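Local coordinates for protein A-adding tRNA nucleotidyltransferase (Aquifex aeolicus, PDB 4WBY) that adds the terminal adenosine to tRNAs ending in CC, using ATP, to complete their 3' CCA end, at residues R1-R14 / A126-I138. Residues are numbered along the deposited sequence; the frame is centred on the assembly and turned at random.
Sequences RKIKVPENIEEIAR and AISVNLEDYGTLI. With SO4 (sulfate ion), chain F; SO4 (sulfate ion), chain C.
The Y134 hydroxyl donates a hydrogen bond to E10, with OH 2.7 Å from OE1 and above the carboxylate plane. E10 OE2 takes a nearly straight bond from R14 NE at 2.8 Å, part of a salt bridge. R14 is thereby held flat over one face of the Y134 ring in a cation-pi contact: its CZ lies 3.6 Å from the ring centroid, the planes 11° apart. With chi1 at -175°, Y134 swings CG opposite its own N and reaches helix 7-22. A13 CB of the helix and V5 CG2 of the preceding loop pack against the hydroxyl end. Were this tyrosine an alanine, the R14 guanidinium would probably lose its stacking partner and E10 OE1 its donor. Farther toward the N-terminus, the backbones of K2 and T136 form a single beta bridge. L137 N donates to R1 O (2.8 Å) and I3 N to G135 O (2.9 Å). I3 CD1 meets I127 CG2. The N-terminal arm runs along the edge of the head-domain sheet at outermost strand 137-138, while helix 7-22 lies over a face, with I12 on L85 and L87. I127 and L137 touch V34, an ATP-binding residue in the first turn of helix 32-38.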
ATOM      1  N   ARG A   1      -4.627 -31.544   3.140  1.00 19.79           N
ATOM      2  CA  ARG A   1      -3.221 -31.188   3.289  1.00 17.51           C
ATOM      3  C   ARG A   1      -2.992 -30.476   4.612  1.00 17.07           C
ATOM      4  O   ARG A   1      -3.890 -29.804   5.123  1.00 17.25           O
ATOM      5  CB  ARG A   1      -2.755 -30.289   2.133  1.00 16.61           C
ATOM      6  CG  ARG A   1      -3.011 -30.845   0.749  1.00 18.83           C
ATOM      7  CD  ARG A   1      -2.401 -29.951  -0.316  1.00 19.68           C
ATOM      8  NE  ARG A   1      -2.799 -30.388  -1.650  1.00 19.32           N
ATOM      9  CZ  ARG A   1      -2.251 -31.420  -2.282  1.00 20.36           C
ATOM     10  NH1 ARG A   1      -1.266 -32.095  -1.699  1.00 21.65           N
ATOM     11  NH2 ARG A   1      -2.680 -31.773  -3.493  1.00 21.53           N
ATOM     12  N   LYS A   2      -1.791 -30.625   5.160  1.00 18.14           N
ATOM     13  CA  LYS A   2      -1.420 -29.903   6.372  1.00 18.61           C
ATOM     14  C   LYS A   2      -0.172 -29.054   6.169  1.00 18.91           C
ATOM     15  O   LYS A   2       0.713 -29.389   5.386  1.00 19.23           O
ATOM     16  CB  LYS A   2      -1.187 -30.871   7.536  1.00 23.42           C
ATOM     17  CG  LYS A   2      -2.451 -31.566   8.009  1.00 26.64           C
ATOM     18  CD  LYS A   2      -2.191 -32.401   9.247  1.00 30.19           C
ATOM     19  CE  LYS A   2      -3.482 -32.959   9.816  1.00 35.00           C
ATOM     20  NZ  LYS A   2      -3.221 -33.914  10.924  1.00 41.99           N
ATOM     21  N   ILE A   3      -0.094 -27.951   6.894  1.00 21.72           N
ATOM     22  CA  ILE A   3       1.172 -27.242   6.973  1.00 28.59           C
ATOM     23  C   ILE A   3       1.625 -27.151   8.415  1.00 27.88           C
ATOM     24  O   ILE A   3       0.831 -27.327   9.332  1.00 31.23           O
ATOM     25  CB  ILE A   3       1.102 -25.825   6.376  1.00 36.94           C
ATOM     26  CG1 ILE A   3      -0.314 -25.263   6.459  1.00 36.72           C
ATOM     27  CG2 ILE A   3       1.598 -25.818   4.946  1.00 42.64           C
ATOM     28  CD1 ILE A   3      -0.701 -24.863   7.840  1.00 38.36           C
ATOM     29  N   LYS A   4       2.908 -26.880   8.612  1.00 30.68           N
ATOM     30  CA  LYS A   4       3.372 -26.509   9.935  1.00 30.68           C
ATOM     31  C   LYS A   4       3.085 -25.028  10.129  1.00 29.58           C
ATOM     32  O   LYS A   4       3.286 -24.209   9.232  1.00 29.84           O
ATOM     33  CB  LYS A   4       4.862 -26.812  10.117  1.00 35.53           C
ATOM     34  CG  LYS A   4       5.216 -28.281   9.963  1.00 41.30           C
ATOM     35  CD  LYS A   4       4.513 -29.146  10.996  1.00 43.69           C
ATOM     36  CE  LYS A   4       4.790 -30.621  10.754  1.00 45.59           C
ATOM     37  NZ  LYS A   4       6.249 -30.907  10.671  1.00 49.33           N
ATOM     38  N   VAL A   5       2.584 -24.700  11.307  1.00 25.48           N
ATOM     39  CA  VAL A   5       2.339 -23.318  11.664  1.00 20.48           C
ATOM     40  C   VAL A   5       3.700 -22.650  11.903  1.00 19.17           C
ATOM     41  O   VAL A   5       4.585 -23.254  12.510  1.00 20.95           O
ATOM     42  CB  VAL A   5       1.425 -23.240  12.910  1.00 20.81           C
ATOM     43  CG1 VAL A   5       1.229 -21.815  13.366  1.00 21.13           C
ATOM     44  CG2 VAL A   5       0.083 -23.911  12.616  1.00 23.08           C
ATOM     45  N   PRO A   6       3.890 -21.418  11.400  1.00 16.78           N
ATOM     46  CA  PRO A   6       5.171 -20.742  11.637  1.00 17.46           C
ATOM     47  C   PRO A   6       5.552 -20.708  13.110  1.00 15.19           C
ATOM     48  O   PRO A   6       4.678 -20.564  13.968  1.00 16.74           O
ATOM     49  CB  PRO A   6       4.920 -19.331  11.108  1.00 18.57           C
ATOM     50  CG  PRO A   6       3.932 -19.547  10.002  1.00 19.75           C
ATOM     51  CD  PRO A   6       3.020 -20.639  10.501  1.00 17.31           C
ATOM     52  N   GLU A   7       6.843 -20.856  13.387  1.00 18.30           N
ATOM     53  CA  GLU A   7       7.311 -20.973  14.761  1.00 19.30           C
ATOM     54  C   GLU A   7       6.907 -19.777  15.618  1.00 17.57           C
ATOM     55  O   GLU A   7       6.656 -19.939  16.808  1.00 19.95           O
ATOM     56  CB  GLU A   7       8.835 -21.150  14.794  1.00 28.40           C
ATOM     57  CG  GLU A   7       9.285 -22.556  14.436  1.00 36.74           C
ATOM     58  CD  GLU A   7      10.757 -22.804  14.727  1.00 47.86           C
ATOM     59  OE1 GLU A   7      11.346 -23.688  14.074  1.00 52.07           O
ATOM     60  OE2 GLU A   7      11.321 -22.123  15.611  1.00 51.58           O
ATOM     61  N   ASN A   8       6.829 -18.582  15.032  1.00 17.49           N
ATOM     62  CA  ASN A   8       6.513 -17.416  15.854  1.00 18.81           C
ATOM     63  C   ASN A   8       5.032 -17.329  16.238  1.00 17.33           C
ATOM     64  O   ASN A   8       4.675 -16.571  17.130  1.00 21.32           O
ATOM     65  CB  ASN A   8       6.956 -16.120  15.161  1.00 19.64           C
ATOM     66  CG  ASN A   8       6.137 -15.805  13.934  1.00 17.82           C
ATOM     67  OD1 ASN A   8       5.863 -16.683  13.121  1.00 19.96           O
ATOM     68  ND2 ASN A   8       5.747 -14.536  13.785  1.00 20.83           N
ATOM     69  N   ILE A   9       4.188 -18.126  15.582  1.00 15.23           N
ATOM     70  CA  ILE A   9       2.742 -18.140  15.817  1.00 16.15           C
ATOM     71  C   ILE A   9       2.290 -19.421  16.535  1.00 14.90           C
ATOM     72  O   ILE A   9       1.205 -19.475  17.097  1.00 15.17           O
ATOM     73  CB  ILE A   9       1.980 -18.020  14.466  1.00 17.01           C
ATOM     74  CG1 ILE A   9       2.352 -16.716  13.762  1.00 21.05           C
ATOM     75  CG2 ILE A   9       0.463 -18.091  14.630  1.00 24.21           C
ATOM     76  CD1 ILE A   9       1.756 -16.636  12.398  1.00 25.65           C
ATOM     77  N   GLU A  10       3.144 -20.439  16.533  1.00 14.29           N
ATOM     78  CA  GLU A  10       2.782 -21.774  17.008  1.00 15.86           C
ATOM     79  C   GLU A  10       2.217 -21.804  18.432  1.00 15.61           C
ATOM     80  O   GLU A  10       1.170 -22.408  18.668  1.00 15.76           O
ATOM     81  CB  GLU A  10       4.007 -22.693  16.898  1.00 18.14           C
ATOM     82  CG  GLU A  10       3.947 -23.970  17.729  1.00 21.05           C
ATOM     83  CD  GLU A  10       3.079 -25.063  17.118  1.00 21.74           C
ATOM     84  OE1 GLU A  10       2.445 -24.829  16.066  1.00 23.06           O
ATOM     85  OE2 GLU A  10       3.037 -26.173  17.702  1.00 24.03           O
ATOM     86  N   GLU A  11       2.880 -21.154  19.384  1.00 16.45           N
ATOM     87  CA  GLU A  11       2.410 -21.216  20.773  1.00 17.72           C
ATOM     88  C   GLU A  11       1.001 -20.653  20.928  1.00 15.91           C
ATOM     89  O   GLU A  11       0.140 -21.267  21.565  1.00 17.75           O
ATOM     90  CB  GLU A  11       3.369 -20.476  21.710  1.00 22.19           C
ATOM     91  CG  GLU A  11       4.693 -21.178  21.936  1.00 31.88           C
ATOM     92  CD  GLU A  11       5.489 -20.580  23.087  1.00 42.56           C
ATOM     93  OE1 GLU A  11       4.987 -19.640  23.743  1.00 44.53           O
ATOM     94  OE2 GLU A  11       6.619 -21.049  23.335  1.00 49.54           O
ATOM     95  N   ILE A  12       0.748 -19.498  20.323  1.00 15.28           N
ATOM     96  CA  ILE A  12      -0.569 -18.885  20.409  1.00 15.95           C
ATOM     97  C   ILE A  12      -1.606 -19.689  19.617  1.00 15.43           C
ATOM     98  O   ILE A  12      -2.731 -19.869  20.076  1.00 14.77           O
ATOM     99  CB  ILE A  12      -0.531 -17.413  19.924  1.00 17.71           C
ATOM    100  CG1 ILE A  12       0.228 -16.547  20.932  1.00 22.85           C
ATOM    101  CG2 ILE A  12      -1.942 -16.857  19.729  1.00 20.61           C
ATOM    102  CD1 ILE A  12      -0.390 -16.529  22.328  1.00 26.65           C
ATOM    103  N   ALA A  13      -1.233 -20.180  18.436  1.00 13.94           N
ATOM    104  CA  ALA A  13      -2.158 -20.994  17.647  1.00 14.79           C
ATOM    105  C   ALA A  13      -2.625 -22.229  18.436  1.00 15.15           C
ATOM    106  O   ALA A  13      -3.825 -22.541  18.479  1.00 14.61           O
ATOM    107  CB  ALA A  13      -1.502 -21.421  16.341  1.00 15.19           C
ATOM    108  N   ARG A  14      -1.681 -22.927  19.068  1.00 14.72           N
ATOM    109  CA  ARG A  14      -2.018 -24.084  19.893  1.00 14.84           C
ATOM    110  C   ARG A  14      -2.987 -23.693  21.003  1.00 14.92           C
ATOM    111  O   ARG A  14      -3.991 -24.375  21.243  1.00 14.98           O
ATOM    112  CB  ARG A  14      -0.757 -24.701  20.512  1.00 15.92           C
ATOM    113  CG  ARG A  14       0.169 -25.399  19.530  1.00 16.28           C
ATOM    114  CD  ARG A  14      -0.361 -26.761  19.105  1.00 17.37           C
ATOM    115  NE  ARG A  14       0.591 -27.410  18.212  1.00 18.00           N
ATOM    116  CZ  ARG A  14       0.416 -28.613  17.677  1.00 18.19           C
ATOM    117  NH1 ARG A  14      -0.678 -29.307  17.952  1.00 18.58           N
ATOM    118  NH2 ARG A  14       1.333 -29.120  16.864  1.00 23.16           N
ATOM    119  N   ALA A 126      -8.067 -21.191   4.967  1.00 12.42           N
ATOM    120  CA  ALA A 126      -7.938 -21.177   6.418  1.00 12.27           C
ATOM    121  C   ALA A 126      -6.983 -22.271   6.874  1.00 11.56           C
ATOM    122  O   ALA A 126      -6.730 -23.237   6.147  1.00 13.21           O
ATOM    123  CB  ALA A 126      -9.297 -21.360   7.076  1.00 13.99           C
ATOM    124  N   ILE A 127      -6.446 -22.104   8.078  1.00 12.54           N
ATOM    125  CA  ILE A 127      -5.679 -23.150   8.732  1.00 13.28           C
ATOM    126  C   ILE A 127      -6.372 -23.499  10.034  1.00 12.64           C
ATOM    127  O   ILE A 127      -6.570 -22.630  10.887  1.00 14.27           O
ATOM    128  CB  ILE A 127      -4.226 -22.712   9.023  1.00 14.13           C
ATOM    129  CG1 ILE A 127      -3.515 -22.331   7.722  1.00 16.19           C
ATOM    130  CG2 ILE A 127      -3.465 -23.828   9.746  1.00 16.36           C
ATOM    131  CD1 ILE A 127      -2.248 -21.514   7.925  1.00 18.90           C
ATOM    132  N   SER A 128      -6.749 -24.763  10.200  1.00 12.35           N
ATOM    133  CA  SER A 128      -7.338 -25.177  11.467  1.00 13.27           C
ATOM    134  C   SER A 128      -6.309 -25.118  12.590  1.00 12.75           C
ATOM    135  O   SER A 128      -5.194 -25.605  12.435  1.00 13.77           O
ATOM    136  CB  SER A 128      -7.889 -26.598  11.377  1.00 15.00           C
ATOM    137  OG  SER A 128      -8.371 -26.991  12.652  1.00 15.66           O
ATOM    138  N   VAL A 129      -6.685 -24.544  13.730  1.00 13.23           N
ATOM    139  CA  VAL A 129      -5.837 -24.658  14.903  1.00 12.40           C
ATOM    140  C   VAL A 129      -6.534 -25.530  15.941  1.00 14.49           C
ATOM    141  O   VAL A 129      -6.170 -25.551  17.115  1.00 15.45           O
ATOM    142  CB  VAL A 129      -5.460 -23.273  15.484  1.00 13.25           C
ATOM    143  CG1 VAL A 129      -4.651 -22.495  14.438  1.00 15.29           C
ATOM    144  CG2 VAL A 129      -6.694 -22.492  15.952  1.00 16.09           C
ATOM    145  N   ASN A 130      -7.532 -26.278  15.490  1.00 14.60           N
ATOM    146  CA  ASN A 130      -8.294 -27.117  16.402  1.00 14.91           C
ATOM    147  C   ASN A 130      -7.573 -28.399  16.769  1.00 14.61           C
ATOM    148  O   ASN A 130      -6.653 -28.824  16.076  1.00 17.24           O
ATOM    149  CB  ASN A 130      -9.663 -27.402  15.798  1.00 15.48           C
ATOM    150  CG  ASN A 130     -10.416 -26.133  15.544  1.00 16.14           C
ATOM    151  OD1 ASN A 130     -10.828 -25.456  16.489  1.00 18.37           O
ATOM    152  ND2 ASN A 130     -10.544 -25.754  14.266  1.00 16.77           N
ATOM    153  N   LEU A 131      -7.991 -29.000  17.880  1.00 17.19           N
ATOM    154  CA  LEU A 131      -7.220 -30.080  18.478  1.00 18.01           C
ATOM    155  C   LEU A 131      -7.097 -31.303  17.585  1.00 18.03           C
ATOM    156  O   LEU A 131      -6.061 -31.956  17.581  1.00 20.43           O
ATOM    157  CB  LEU A 131      -7.829 -30.509  19.818  1.00 19.79           C
ATOM    158  CG  LEU A 131      -7.824 -29.466  20.937  1.00 23.05           C
ATOM    159  CD1 LEU A 131      -8.413 -30.063  22.204  1.00 25.72           C
ATOM    160  CD2 LEU A 131      -6.414 -28.938  21.202  1.00 21.90           C
ATOM    161  N   GLU A 132      -8.142 -31.615  16.825  1.00 18.72           N
ATOM    162  CA  GLU A 132      -8.164 -32.914  16.152  1.00 20.07           C
ATOM    163  C   GLU A 132      -7.576 -32.879  14.744  1.00 19.84           C
ATOM    164  O   GLU A 132      -7.286 -33.930  14.170  1.00 23.56           O
ATOM    165  CB  GLU A 132      -9.589 -33.467  16.108  1.00 25.79           C
ATOM    166  CG  GLU A 132     -10.389 -33.082  14.884  1.00 29.70           C
ATOM    167  CD  GLU A 132     -10.931 -31.671  14.945  1.00 34.91           C
ATOM    168  OE1 GLU A 132     -10.799 -31.014  16.005  1.00 34.42           O
ATOM    169  OE2 GLU A 132     -11.493 -31.220  13.919  1.00 36.74           O
ATOM    170  N   ASP A 133      -7.385 -31.685  14.188  1.00 18.18           N
ATOM    171  CA  ASP A 133      -6.867 -31.569  12.821  1.00 17.87           C
ATOM    172  C   ASP A 133      -5.924 -30.374  12.695  1.00 16.53           C
ATOM    173  O   ASP A 133      -5.903 -29.678  11.688  1.00 17.47           O
ATOM    174  CB  ASP A 133      -8.013 -31.450  11.808  1.00 18.38           C
ATOM    175  CG  ASP A 133      -8.764 -30.137  11.924  1.00 19.40           C
ATOM    176  OD1 ASP A 133      -8.698 -29.498  12.996  1.00 20.78           O
ATOM    177  OD2 ASP A 133      -9.404 -29.733  10.926  1.00 21.95           O
ATOM    178  N   TYR A 134      -5.122 -30.165  13.724  1.00 17.52           N
ATOM    179  CA  TYR A 134      -4.252 -29.000  13.800  1.00 15.63           C
ATOM    180  C   TYR A 134      -3.335 -28.871  12.592  1.00 13.07           C
ATOM    181  O   TYR A 134      -2.641 -29.826  12.216  1.00 18.45           O
ATOM    182  CB  TYR A 134      -3.419 -29.068  15.071  1.00 16.52           C
ATOM    183  CG  TYR A 134      -2.568 -27.852  15.314  1.00 15.01           C
ATOM    184  CD1 TYR A 134      -1.250 -27.807  14.880  1.00 15.95           C
ATOM    185  CD2 TYR A 134      -3.084 -26.742  15.980  1.00 16.31           C
ATOM    186  CE1 TYR A 134      -0.460 -26.694  15.113  1.00 15.79           C
ATOM    187  CE2 TYR A 134      -2.307 -25.630  16.222  1.00 17.59           C
ATOM    188  CZ  TYR A 134      -0.995 -25.611  15.791  1.00 16.34           C
ATOM    189  OH  TYR A 134      -0.219 -24.510  16.041  1.00 20.35           O
ATOM    190  N   GLY A 135      -3.334 -27.681  11.990  1.00 12.80           N
ATOM    191  CA  GLY A 135      -2.492 -27.389  10.843  1.00 14.78           C
ATOM    192  C   GLY A 135      -3.107 -27.742   9.493  1.00 13.85           C
ATOM    193  O   GLY A 135      -2.487 -27.510   8.464  1.00 15.74           O
ATOM    194  N   THR A 136      -4.327 -28.280   9.483  1.00 13.51           N
ATOM    195  CA  THR A 136      -4.991 -28.610   8.221  1.00 14.29           C
ATOM    196  C   THR A 136      -5.278 -27.352   7.403  1.00 13.91           C
ATOM    197  O   THR A 136      -5.853 -26.387   7.911  1.00 13.66           O
ATOM    198  CB  THR A 136      -6.304 -29.371   8.457  1.00 15.33           C
ATOM    199  OG1 THR A 136      -6.017 -30.603   9.122  1.00 17.76           O
ATOM    200  CG2 THR A 136      -7.008 -29.665   7.150  1.00 17.56           C
ATOM    201  N   LEU A 137      -4.875 -27.377   6.133  1.00 13.70           N
ATOM    202  CA  LEU A 137      -5.192 -26.301   5.208  1.00 13.09           C
ATOM    203  C   LEU A 137      -6.589 -26.533   4.665  1.00 13.28           C
ATOM    204  O   LEU A 137      -6.853 -27.542   4.009  1.00 18.36           O
ATOM    205  CB  LEU A 137      -4.175 -26.226   4.071  1.00 14.49           C
ATOM    206  CG  LEU A 137      -4.409 -25.133   3.023  1.00 14.97           C
ATOM    207  CD1 LEU A 137      -4.258 -23.743   3.616  1.00 16.04           C
ATOM    208  CD2 LEU A 137      -3.428 -25.329   1.883  1.00 17.89           C
ATOM    209  N   ILE A 138      -7.487 -25.609   4.978  1.00 13.28           N
ATOM    210  CA  ILE A 138      -8.871 -25.676   4.538  1.00 13.94           C
ATOM    211  C   ILE A 138      -8.997 -24.814   3.298  1.00 13.83           C
ATOM    212  O   ILE A 138      -8.855 -23.593   3.352  1.00 15.57           O
ATOM    213  CB  ILE A 138      -9.828 -25.211   5.643  1.00 15.96           C
ATOM    214  CG1 ILE A 138      -9.667 -26.114   6.874  1.00 19.98           C
ATOM    215  CG2 ILE A 138     -11.268 -25.209   5.149  1.00 18.32           C
ATOM    216  CD1 ILE A 138     -10.270 -25.548   8.117  1.00 23.20           C
TER
HETATM  217  S   SO4 F2005       8.887 -20.768  10.370  1.00 39.23           S
HETATM  218  O1  SO4 F2005       7.773 -20.659   9.423  1.00 39.98           O
HETATM  219  O2  SO4 F2005      10.085 -21.221   9.661  1.00 42.70           O
HETATM  220  O3  SO4 F2005       9.135 -19.454  10.968  1.00 48.04           O
HETATM  221  O4  SO4 F2005       8.563 -21.730  11.415  1.00 38.56           O
HETATM  222  S   SO4 C2002      -5.431 -29.265  -4.193  1.00 30.85           S
HETATM  223  O1  SO4 C2002      -5.414 -28.183  -5.178  1.00 36.26           O
HETATM  224  O2  SO4 C2002      -4.898 -30.481  -4.797  1.00 37.29           O
HETATM  225  O3  SO4 C2002      -6.812 -29.479  -3.765  1.00 36.07           O
HETATM  226  O4  SO4 C2002      -4.607 -28.878  -3.044  1.00 31.26           O
HETATM  227  O   HOH W   1      -6.991 -30.217   3.449  1.00 32.65           O
HETATM  228  O   HOH W   2      -2.231 -32.338  12.842  1.00 36.16           O
HETATM  229  O   HOH W   3       0.155 -29.903  11.398  1.00 35.33           O
HETATM  230  O   HOH W   4      -4.630 -26.427  19.356  1.00 16.34           O